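Local structure of oxidized polyvinyl alcohol hydrolase (Sphingopyxis, 3WLA) at residues A[289-295]-A[321-325]. The protein hydrolyses beta-diketones such as 4,6-nonanedione and cleaves oxidized polyvinyl alcohol in the second step of polyvinyl alcohol degradation. Residues are numbered along the deposited sequence; the frame is centred on the assembly and turned at random.
Sequences QVNTDAF and PEGYS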
ATOM      1  N   GLN A 289       6.752   2.847  14.690  1.00 23.04           N
ATOM      2  CA  GLN A 289       7.243   2.257  15.938  1.00 23.09           C
ATOM      3  C   GLN A 289       6.712   2.840  17.247  1.00 24.45           C
ATOM      4  O   GLN A 289       6.777   2.178  18.276  1.00 25.37           O
ATOM      5  CB  GLN A 289       8.791   2.341  15.946  1.00 23.29           C
ATOM      6  CG  GLN A 289       9.421   1.617  14.781  1.00 22.15           C
ATOM      7  CD  GLN A 289       9.484   0.116  15.030  1.00 22.57           C
ATOM      8  OE1 GLN A 289      10.001  -0.324  16.045  1.00 22.59           O
ATOM      9  NE2 GLN A 289       8.976  -0.669  14.101  1.00 21.23           N
ATOM     10  N   VAL A 290       6.250   4.084  17.238  1.00 24.11           N
ATOM     11  CA  VAL A 290       5.736   4.744  18.484  1.00 22.83           C
ATOM     12  C   VAL A 290       4.255   4.467  18.634  1.00 23.59           C
ATOM     13  O   VAL A 290       3.484   4.748  17.702  1.00 25.53           O
ATOM     14  CB  VAL A 290       5.937   6.301  18.425  1.00 21.88           C
ATOM     15  CG1 VAL A 290       5.460   7.021  19.819  1.00 20.96           C
ATOM     16  CG2 VAL A 290       7.335   6.635  18.045  1.00 22.30           C
ATOM     17  N   ASN A 291       3.853   3.928  19.776  1.00 24.15           N
ATOM     18  CA  ASN A 291       2.439   3.609  20.031  1.00 26.56           C
ATOM     19  C   ASN A 291       1.852   2.790  18.892  1.00 26.53           C
ATOM     20  O   ASN A 291       0.740   3.063  18.378  1.00 24.59           O
ATOM     21  CB  ASN A 291       1.662   4.905  20.215  1.00 26.72           C
ATOM     22  CG  ASN A 291       2.080   5.613  21.481  1.00 29.76           C
ATOM     23  OD1 ASN A 291       2.240   4.955  22.511  1.00 30.25           O
ATOM     24  ND2 ASN A 291       2.288   6.926  21.420  1.00 28.48           N
ATOM     25  N   THR A 292       2.607   1.771  18.505  1.00 25.44           N
ATOM     26  CA  THR A 292       2.229   0.994  17.319  1.00 24.04           C
ATOM     27  C   THR A 292       0.806   0.521  17.246  1.00 23.87           C
ATOM     28  O   THR A 292       0.089   0.791  16.257  1.00 23.65           O
ATOM     29  CB  THR A 292       3.193  -0.209  17.121  1.00 25.21           C
ATOM     30  OG1 THR A 292       4.513   0.301  16.909  1.00 23.16           O
ATOM     31  CG2 THR A 292       2.770  -1.050  15.904  1.00 21.30           C
ATOM     32  N   ASP A 293       0.390  -0.194  18.275  1.00 23.91           N
ATOM     33  CA  ASP A 293      -0.932  -0.766  18.284  1.00 23.85           C
ATOM     34  C   ASP A 293      -1.985   0.319  18.210  1.00 25.62           C
ATOM     35  O   ASP A 293      -2.939   0.221  17.460  1.00 25.17           O
ATOM     36  CB  ASP A 293      -1.111  -1.617  19.539  1.00 25.74           C
ATOM     37  CG  ASP A 293      -0.395  -2.999  19.444  1.00 27.06           C
ATOM     38  OD1 ASP A 293       0.086  -3.388  18.370  1.00 30.11           O
ATOM     39  OD2 ASP A 293      -0.310  -3.692  20.460  1.00 26.85           O
ATOM     40  N   ALA A 294      -1.779   1.389  18.963  1.00 27.36           N
ATOM     41  CA  ALA A 294      -2.743   2.464  18.984  1.00 27.93           C
ATOM     42  C   ALA A 294      -2.816   3.163  17.624  1.00 28.11           C
ATOM     43  O   ALA A 294      -3.901   3.499  17.163  1.00 27.63           O
ATOM     44  CB  ALA A 294      -2.360   3.460  20.073  1.00 27.73           C
ATOM     45  N   PHE A 295      -1.656   3.392  17.001  1.00 26.65           N
ATOM     46  CA  PHE A 295      -1.615   4.033  15.702  1.00 24.27           C
ATOM     47  C   PHE A 295      -2.349   3.205  14.643  1.00 25.01           C
ATOM     48  O   PHE A 295      -3.197   3.741  13.872  1.00 24.86           O
ATOM     49  CB  PHE A 295      -0.182   4.254  15.226  1.00 21.67           C
ATOM     50  CG  PHE A 295      -0.124   4.822  13.846  1.00 24.63           C
ATOM     51  CD1 PHE A 295      -0.477   6.146  13.615  1.00 25.99           C
ATOM     52  CD2 PHE A 295       0.112   3.997  12.746  1.00 22.98           C
ATOM     53  CE1 PHE A 295      -0.612   6.654  12.304  1.00 27.06           C
ATOM     54  CE2 PHE A 295      -0.019   4.475  11.442  1.00 24.77           C
ATOM     55  CZ  PHE A 295      -0.380   5.792  11.204  1.00 26.86           C
ATOM     56  N   PRO A 321      -2.434   9.050  17.800  1.00 32.15           N
ATOM     57  CA  PRO A 321      -1.714   8.924  19.075  1.00 30.23           C
ATOM     58  C   PRO A 321      -0.505   9.843  19.049  1.00 28.68           C
ATOM     59  O   PRO A 321      -0.120  10.387  18.010  1.00 25.45           O
ATOM     60  CB  PRO A 321      -1.273   7.446  19.085  1.00 31.08           C
ATOM     61  CG  PRO A 321      -2.322   6.769  18.306  1.00 31.00           C
ATOM     62  CD  PRO A 321      -2.592   7.732  17.151  1.00 32.34           C
ATOM     63  N   GLU A 322       0.100  10.023  20.207  1.00 28.57           N
ATOM     64  CA  GLU A 322       1.314  10.829  20.307  1.00 31.09           C
ATOM     65  C   GLU A 322       2.374  10.133  19.396  1.00 30.76           C
ATOM     66  O   GLU A 322       2.414   8.881  19.323  1.00 29.15           O
ATOM     67  CB  GLU A 322       1.726  10.805  21.782  1.00 36.37           C
ATOM     68  CG  GLU A 322       3.099  11.314  22.143  1.00 42.90           C
ATOM     69  CD  GLU A 322       3.238  11.529  23.675  1.00 48.73           C
ATOM     70  OE1 GLU A 322       2.969  10.578  24.485  1.00 49.91           O
ATOM     71  OE2 GLU A 322       3.623  12.671  24.057  1.00 50.87           O
ATOM     72  N   GLY A 323       3.171  10.944  18.707  1.00 27.90           N
ATOM     73  CA  GLY A 323       4.207  10.464  17.804  1.00 28.36           C
ATOM     74  C   GLY A 323       3.825  10.759  16.367  1.00 27.04           C
ATOM     75  O   GLY A 323       4.614  10.544  15.447  1.00 24.51           O
ATOM     76  N   TYR A 324       2.620  11.292  16.178  1.00 25.50           N
ATOM     77  CA  TYR A 324       2.123  11.558  14.839  1.00 26.53           C
ATOM     78  C   TYR A 324       1.449  12.899  14.713  1.00 28.52           C
ATOM     79  O   TYR A 324       0.825  13.368  15.637  1.00 29.93           O
ATOM     80  CB  TYR A 324       1.061  10.544  14.453  1.00 27.59           C
ATOM     81  CG  TYR A 324       1.521   9.149  14.630  1.00 27.41           C
ATOM     82  CD1 TYR A 324       2.138   8.496  13.596  1.00 27.60           C
ATOM     83  CD2 TYR A 324       1.461   8.535  15.871  1.00 25.54           C
ATOM     84  CE1 TYR A 324       2.728   7.245  13.797  1.00 28.51           C
ATOM     85  CE2 TYR A 324       2.041   7.273  16.073  1.00 27.45           C
ATOM     86  CZ  TYR A 324       2.687   6.660  15.024  1.00 27.33           C
ATOM     87  OH  TYR A 324       3.409   5.515  15.228  1.00 31.33           O
ATOM     88  N   SER A 325       1.522  13.449  13.520  1.00 30.62           N
ATOM     89  CA  SER A 325       0.908  14.725  13.219  1.00 32.41           C
ATOM     90  C   SER A 325       0.270  14.540  11.833  1.00 31.78           C
ATOM     91  O   SER A 325       0.983  14.359  10.836  1.00 31.15           O
ATOM     92  CB  SER A 325       1.996  15.796  13.183  1.00 33.92           C
ATOM     93  OG  SER A 325       1.486  17.042  12.730  1.00 38.03           O
TER
HETATM   94  O   HOH W   1       6.163   6.075  14.731  1.00 25.70           O
HETATM   95  O   HOH W   2       3.903   8.033  23.989  1.00 56.31           O
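Tyr324 lays its ring on that of Phe295 in an offset stack, centroids 4.2 Å apart and planes 19° from parallel. Phe295 CD1 lies over the middle of the tyrosine ring, whereas Tyr324 CE1, 3.4 Å from that CD1, sits toward the rim of the phenylalanine. Phe295 reaches this place with CG anti to its backbone N (chi1 176°). Beside the stack, the pyrrolidine of Pro321 rests on the first turn of helix 292-304, its CG 3.8 Å from Ala294 CB and 3.7 Å from Phe295 N. Val290 CG1 packs near Gly323 CA, where the positive phi at the third position of the type II turn suits glycine.

Two hydrogen bonds reach backbone carbonyls. Tyr324 OH donates to Val290 O (2.6 Å), in the carbonyl plane and on a lone pair, while the oxygen lies at the edge of the phenol ring. Asn291, at the N-cap position, makes no capping bond with its side chain; its ND2 donates across the contact to Glu322 O (2.9 Å), which lies nearly in the amide plane, although the donor is tilted 33° from the carbonyl plane.

Waters extend both links. One donates to Tyr324 OH and accepts from Val290 N; the other joins Asn291 ND2 to Glu322 OE1. Replacing Tyr324 with an alanine would probably leave Val290 O without this donor and one face of Phe295 without its stacked ring.

The stack and the hydroxyl bond together probably hold the phenol in one orientation, joining the type II turn 321-324, just before edge strand 325-328, to the start of helix 292-304 at the surface of the alpha/beta-hydrolase fold.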